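Local structure of annexin A8 (1W3W) at residues N253-Y264 against L290-Y299. The protein binds calcium and, in a calcium-dependent way, acidic phospholipids, and acts as an indirect anticoagulant that inhibits the thromboplastin-specific complex of blood coagulation. Numbering follows the deposited sequence.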
loop_
_atom_site.group_PDB
_atom_site.type_symbol
_atom_site.label_atom_id
_atom_site.label_comp_id
_atom_site.label_asym_id
_atom_site.label_seq_id
_atom_site.Cartn_x
_atom_site.Cartn_y
_atom_site.Cartn_z
ATOM N N ASN A 253 -5.908 -12.936 -3.336
ATOM C CA ASN A 253 -4.612 -12.788 -3.985
ATOM C C ASN A 253 -4.128 -11.362 -3.835
ATOM O O ASN A 253 -4.622 -10.455 -4.481
ATOM C CB ASN A 253 -4.679 -13.178 -5.472
ATOM C CG ASN A 253 -3.294 -13.393 -6.088
ATOM O OD1 ASN A 253 -2.407 -12.546 -5.976
ATOM N ND2 ASN A 253 -3.108 -14.537 -6.748
ATOM N N LEU A 254 -3.141 -11.187 -2.972
ATOM C CA LEU A 254 -2.569 -9.883 -2.687
ATOM C C LEU A 254 -1.930 -9.209 -3.910
ATOM O O LEU A 254 -2.062 -8.010 -4.107
ATOM C CB LEU A 254 -1.527 -10.071 -1.600
ATOM C CG LEU A 254 -0.989 -8.848 -0.899
ATOM C CD1 LEU A 254 -2.123 -8.002 -0.329
ATOM C CD2 LEU A 254 -0.031 -9.336 0.184
ATOM N N HIS A 255 -1.229 -9.989 -4.718
ATOM C CA HIS A 255 -0.515 -9.457 -5.874
ATOM C C HIS A 255 -1.496 -8.915 -6.905
ATOM O O HIS A 255 -1.277 -7.867 -7.503
ATOM C CB HIS A 255 0.372 -10.545 -6.502
ATOM C CG HIS A 255 1.157 -11.330 -5.499
ATOM N ND1 HIS A 255 2.060 -10.740 -4.641
ATOM C CD2 HIS A 255 1.149 -12.648 -5.190
ATOM C CE1 HIS A 255 2.590 -11.665 -3.859
ATOM N NE2 HIS A 255 2.053 -12.832 -4.173
ATOM N N SER A 256 -2.586 -9.640 -7.099
ATOM C CA SER A 256 -3.678 -9.210 -7.964
ATOM C C SER A 256 -4.365 -7.932 -7.437
ATOM O O SER A 256 -4.788 -7.072 -8.229
ATOM C CB SER A 256 -4.678 -10.362 -8.116
ATOM O OG SER A 256 -5.881 -9.928 -8.699
ATOM N N TYR A 257 -4.455 -7.794 -6.111
ATOM C CA TYR A 257 -5.013 -6.584 -5.503
ATOM C C TYR A 257 -4.191 -5.351 -5.905
ATOM O O TYR A 257 -4.738 -4.314 -6.304
ATOM C CB TYR A 257 -5.079 -6.692 -3.961
ATOM C CG TYR A 257 -5.328 -5.341 -3.316
ATOM C CD1 TYR A 257 -6.543 -4.702 -3.449
ATOM C CD2 TYR A 257 -4.320 -4.682 -2.611
ATOM C CE1 TYR A 257 -6.752 -3.445 -2.913
ATOM C CE2 TYR A 257 -4.529 -3.437 -2.069
ATOM C CZ TYR A 257 -5.740 -2.830 -2.207
ATOM O OH TYR A 257 -5.943 -1.590 -1.653
ATOM N N PHE A 258 -2.876 -5.461 -5.774
ATOM C CA PHE A 258 -1.996 -4.338 -6.090
ATOM C C PHE A 258 -2.033 -3.989 -7.563
ATOM O O PHE A 258 -1.971 -2.814 -7.900
ATOM C CB PHE A 258 -0.560 -4.591 -5.611
ATOM C CG PHE A 258 -0.412 -4.505 -4.123
ATOM C CD1 PHE A 258 -0.024 -5.594 -3.389
ATOM C CD2 PHE A 258 -0.697 -3.320 -3.455
ATOM C CE1 PHE A 258 0.091 -5.513 -1.996
ATOM C CE2 PHE A 258 -0.589 -3.239 -2.085
ATOM C CZ PHE A 258 -0.191 -4.346 -1.354
ATOM N N ALA A 259 -2.138 -4.991 -8.435
ATOM C CA ALA A 259 -2.267 -4.735 -9.874
ATOM C C ALA A 259 -3.502 -3.886 -10.135
ATOM O O ALA A 259 -3.460 -2.956 -10.924
ATOM C CB ALA A 259 -2.361 -6.036 -10.667
ATOM N N GLU A 260 -4.606 -4.226 -9.471
ATOM C CA GLU A 260 -5.890 -3.557 -9.679
ATOM C C GLU A 260 -5.874 -2.138 -9.128
ATOM O O GLU A 260 -6.470 -1.224 -9.698
ATOM C CB GLU A 260 -7.009 -4.373 -9.017
ATOM C CG GLU A 260 -8.408 -3.823 -9.234
ATOM C CD GLU A 260 -9.455 -4.648 -8.507
ATOM O OE1 GLU A 260 -9.710 -5.796 -8.908
ATOM O OE2 GLU A 260 -10.003 -4.145 -7.522
ATOM N N ARG A 261 -5.166 -1.956 -8.026
ATOM C CA ARG A 261 -4.986 -0.652 -7.442
ATOM C C ARG A 261 -4.242 0.273 -8.402
ATOM O O ARG A 261 -4.615 1.429 -8.588
ATOM C CB ARG A 261 -4.214 -0.803 -6.145
ATOM C CG ARG A 261 -4.354 0.318 -5.261
ATOM C CD ARG A 261 -5.736 0.473 -4.641
ATOM N NE ARG A 261 -5.589 1.533 -3.678
ATOM C CZ ARG A 261 -6.417 2.551 -3.516
ATOM N NH1 ARG A 261 -7.557 2.647 -4.200
ATOM N NH2 ARG A 261 -6.115 3.453 -2.615
ATOM N N LEU A 262 -3.199 -0.252 -9.022
ATOM C CA LEU A 262 -2.406 0.512 -9.971
ATOM C C LEU A 262 -3.222 0.846 -11.222
ATOM O O LEU A 262 -3.179 1.972 -11.698
ATOM C CB LEU A 262 -1.143 -0.262 -10.332
ATOM C CG LEU A 262 -0.105 -0.388 -9.214
ATOM C CD1 LEU A 262 0.996 -1.331 -9.637
ATOM C CD2 LEU A 262 0.457 0.978 -8.886
ATOM N N TYR A 263 -3.971 -0.129 -11.727
ATOM C CA TYR A 263 -4.860 0.070 -12.879
ATOM C C TYR A 263 -5.859 1.196 -12.658
ATOM O O TYR A 263 -6.037 2.057 -13.525
ATOM C CB TYR A 263 -5.611 -1.226 -13.192
ATOM C CG TYR A 263 -6.569 -1.138 -14.369
ATOM C CD1 TYR A 263 -6.094 -1.132 -15.682
ATOM C CD2 TYR A 263 -7.953 -1.063 -14.163
ATOM C CE1 TYR A 263 -6.973 -1.050 -16.761
ATOM C CE2 TYR A 263 -8.840 -0.989 -15.240
ATOM C CZ TYR A 263 -8.334 -0.982 -16.534
ATOM O OH TYR A 263 -9.197 -0.906 -17.592
ATOM N N TYR A 264 -6.509 1.210 -11.498
ATOM C CA TYR A 264 -7.525 2.218 -11.246
ATOM C C TYR A 264 -6.945 3.574 -10.860
ATOM O O TYR A 264 -7.611 4.583 -11.011
ATOM C CB TYR A 264 -8.571 1.724 -10.246
ATOM C CG TYR A 264 -9.568 0.774 -10.893
ATOM C CD1 TYR A 264 -9.578 -0.584 -10.577
ATOM C CD2 TYR A 264 -10.476 1.229 -11.854
ATOM C CE1 TYR A 264 -10.486 -1.466 -11.178
ATOM C CE2 TYR A 264 -11.381 0.353 -12.466
ATOM C CZ TYR A 264 -11.378 -0.994 -12.117
ATOM O OH TYR A 264 -12.261 -1.872 -12.714
ATOM N N LEU A 290 5.625 -9.969 -9.702
ATOM C CA LEU A 290 4.342 -10.663 -9.759
ATOM C C LEU A 290 3.188 -9.707 -10.090
ATOM O O LEU A 290 2.261 -10.075 -10.784
ATOM C CB LEU A 290 4.070 -11.406 -8.441
ATOM C CG LEU A 290 5.010 -12.571 -8.110
ATOM C CD1 LEU A 290 4.870 -12.986 -6.663
ATOM C CD2 LEU A 290 4.745 -13.801 -9.005
ATOM N N ILE A 291 3.265 -8.475 -9.607
ATOM C CA ILE A 291 2.290 -7.457 -9.922
ATOM C C ILE A 291 2.297 -7.205 -11.446
ATOM O O ILE A 291 1.241 -7.140 -12.072
ATOM C CB ILE A 291 2.571 -6.165 -9.115
ATOM C CG1 ILE A 291 2.303 -6.412 -7.616
ATOM C CG2 ILE A 291 1.691 -5.016 -9.624
ATOM C CD1 ILE A 291 2.779 -5.295 -6.666
ATOM N N LYS A 292 3.484 -7.119 -12.034
ATOM C CA LYS A 292 3.619 -6.877 -13.471
ATOM C C LYS A 292 2.976 -8.005 -14.266
ATOM O O LYS A 292 2.272 -7.759 -15.232
ATOM C CB LYS A 292 5.089 -6.734 -13.852
ATOM C CG LYS A 292 5.671 -5.345 -13.521
ATOM C CD LYS A 292 7.201 -5.389 -13.361
ATOM C CE LYS A 292 7.896 -5.536 -14.692
ATOM N NZ LYS A 292 9.375 -5.604 -14.556
ATOM N N CYS A 293 3.218 -9.239 -13.837
ATOM C CA CYS A 293 2.656 -10.414 -14.486
ATOM C C CYS A 293 1.125 -10.443 -14.407
ATOM O O CYS A 293 0.427 -10.696 -15.415
ATOM C CB CYS A 293 3.244 -11.661 -13.854
ATOM S SG CYS A 293 2.628 -13.182 -14.574
ATOM N N HIS A 294 0.610 -10.176 -13.208
ATOM C CA HIS A 294 -0.827 -10.147 -12.964
ATOM C C HIS A 294 -1.510 -9.028 -13.740
ATOM O O HIS A 294 -2.606 -9.222 -14.263
ATOM C CB HIS A 294 -1.139 -10.027 -11.464
ATOM C CG HIS A 294 -1.139 -11.344 -10.751
ATOM N ND1 HIS A 294 -0.003 -11.888 -10.192
ATOM C CD2 HIS A 294 -2.129 -12.246 -10.543
ATOM C CE1 HIS A 294 -0.296 -13.057 -9.648
ATOM N NE2 HIS A 294 -1.578 -13.297 -9.849
ATOM N N PHE A 295 -0.866 -7.869 -13.826
ATOM C CA PHE A 295 -1.405 -6.739 -14.582
ATOM C C PHE A 295 -1.646 -7.121 -16.050
ATOM O O PHE A 295 -2.694 -6.817 -16.618
ATOM C CB PHE A 295 -0.434 -5.561 -14.531
ATOM C CG PHE A 295 -1.047 -4.257 -14.886
ATOM C CD1 PHE A 295 -1.519 -3.414 -13.897
ATOM C CD2 PHE A 295 -1.159 -3.864 -16.215
ATOM C CE1 PHE A 295 -2.085 -2.208 -14.219
ATOM C CE2 PHE A 295 -1.727 -2.670 -16.542
ATOM C CZ PHE A 295 -2.192 -1.832 -15.537
ATOM N N LYS A 296 -0.642 -7.760 -16.644
ATOM C CA LYS A 296 -0.689 -8.245 -18.027
ATOM C C LYS A 296 -1.811 -9.243 -18.236
ATOM O O LYS A 296 -2.549 -9.153 -19.216
ATOM C CB LYS A 296 0.627 -8.940 -18.401
ATOM C CG LYS A 296 1.496 -8.164 -19.331
ATOM C CD LYS A 296 2.687 -9.010 -19.784
ATOM C CE LYS A 296 2.649 -9.236 -21.275
ATOM N NZ LYS A 296 3.972 -9.627 -21.769
ATOM N N LYS A 297 -1.914 -10.202 -17.323
ATOM C CA LYS A 297 -2.919 -11.258 -17.424
ATOM C C LYS A 297 -4.324 -10.691 -17.325
ATOM O O LYS A 297 -5.203 -11.092 -18.084
ATOM C CB LYS A 297 -2.737 -12.317 -16.334
ATOM C CG LYS A 297 -1.532 -13.242 -16.515
ATOM C CD LYS A 297 -1.874 -14.695 -16.083
ATOM C CE LYS A 297 -0.767 -15.703 -16.428
ATOM N NZ LYS A 297 0.526 -15.081 -16.841
ATOM N N MET A 298 -4.530 -9.737 -16.416
ATOM C CA MET A 298 -5.861 -9.225 -16.118
ATOM C C MET A 298 -6.338 -8.217 -17.159
ATOM O O MET A 298 -7.514 -8.195 -17.493
ATOM C CB MET A 298 -5.906 -8.579 -14.722
ATOM C CG MET A 298 -5.558 -9.534 -13.570
ATOM S SD MET A 298 -5.063 -8.625 -12.047
ATOM C CE MET A 298 -6.649 -7.895 -11.715
ATOM N N TYR A 299 -5.428 -7.403 -17.682
ATOM C CA TYR A 299 -5.802 -6.256 -18.507
ATOM C C TYR A 299 -5.348 -6.322 -19.974
ATOM O O TYR A 299 -5.700 -5.441 -20.753
ATOM C CB TYR A 299 -5.285 -4.972 -17.852
ATOM C CG TYR A 299 -5.823 -4.793 -16.449
ATOM C CD1 TYR A 299 -4.968 -4.699 -15.350
ATOM C CD2 TYR A 299 -7.196 -4.745 -16.218
ATOM C CE1 TYR A 299 -5.476 -4.565 -14.065
ATOM C CE2 TYR A 299 -7.701 -4.602 -14.955
ATOM C CZ TYR A 299 -6.841 -4.515 -13.880
ATOM O OH TYR A 299 -7.371 -4.376 -12.616
HETATM O O HOH W 1 -9.652 -5.126 -12.278
#
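Y263 and Y299 lie face to face, centroids 3.8 Å apart and planes 7° from parallel, where the first and third helices of the five-helix fourth annexin repeat (254-266 and 288-299) cross; the first ends at M266, a calcium ligand. The Y263 ring reaches this position with CG anti to the backbone N (chi1 180°); F295 CZ meets its edge near the ring plane. The other face of Y299 is covered by M298 CB, while its hydroxyl passes beside E260, 3.4 Å from E260 CA and 3.6 Å from E260 CG. Cutting Y299 back to an alanine would probably strip one face of Y263 of its stacking partner, uncover the F295 face under Y299 CD1 and leave Y263 less firmly held.

Farther along, the helices come close at A259, whose methyl sits as a knob among I291, H294, F295 and M298. I291 answers as a knob among H255, F258, A259 and L262, its CD1 3.6 Å from F258 CB. At the far end L290 CD1 sits over one face of the H255 imidazole in a CH-pi contact, 13° off the ring normal. H294 ND1 donates to L290 O (3.0 Å), holding its ring with one face toward S256 N, near the rim. With no direct hydrogen bond between the segments, the crossing rests mainly on the tyrosine stack and the interlocked I291 and A259; H255 ND1 is hydrogen-bonded to D287 OD2 and E260 salt-bridged to K249.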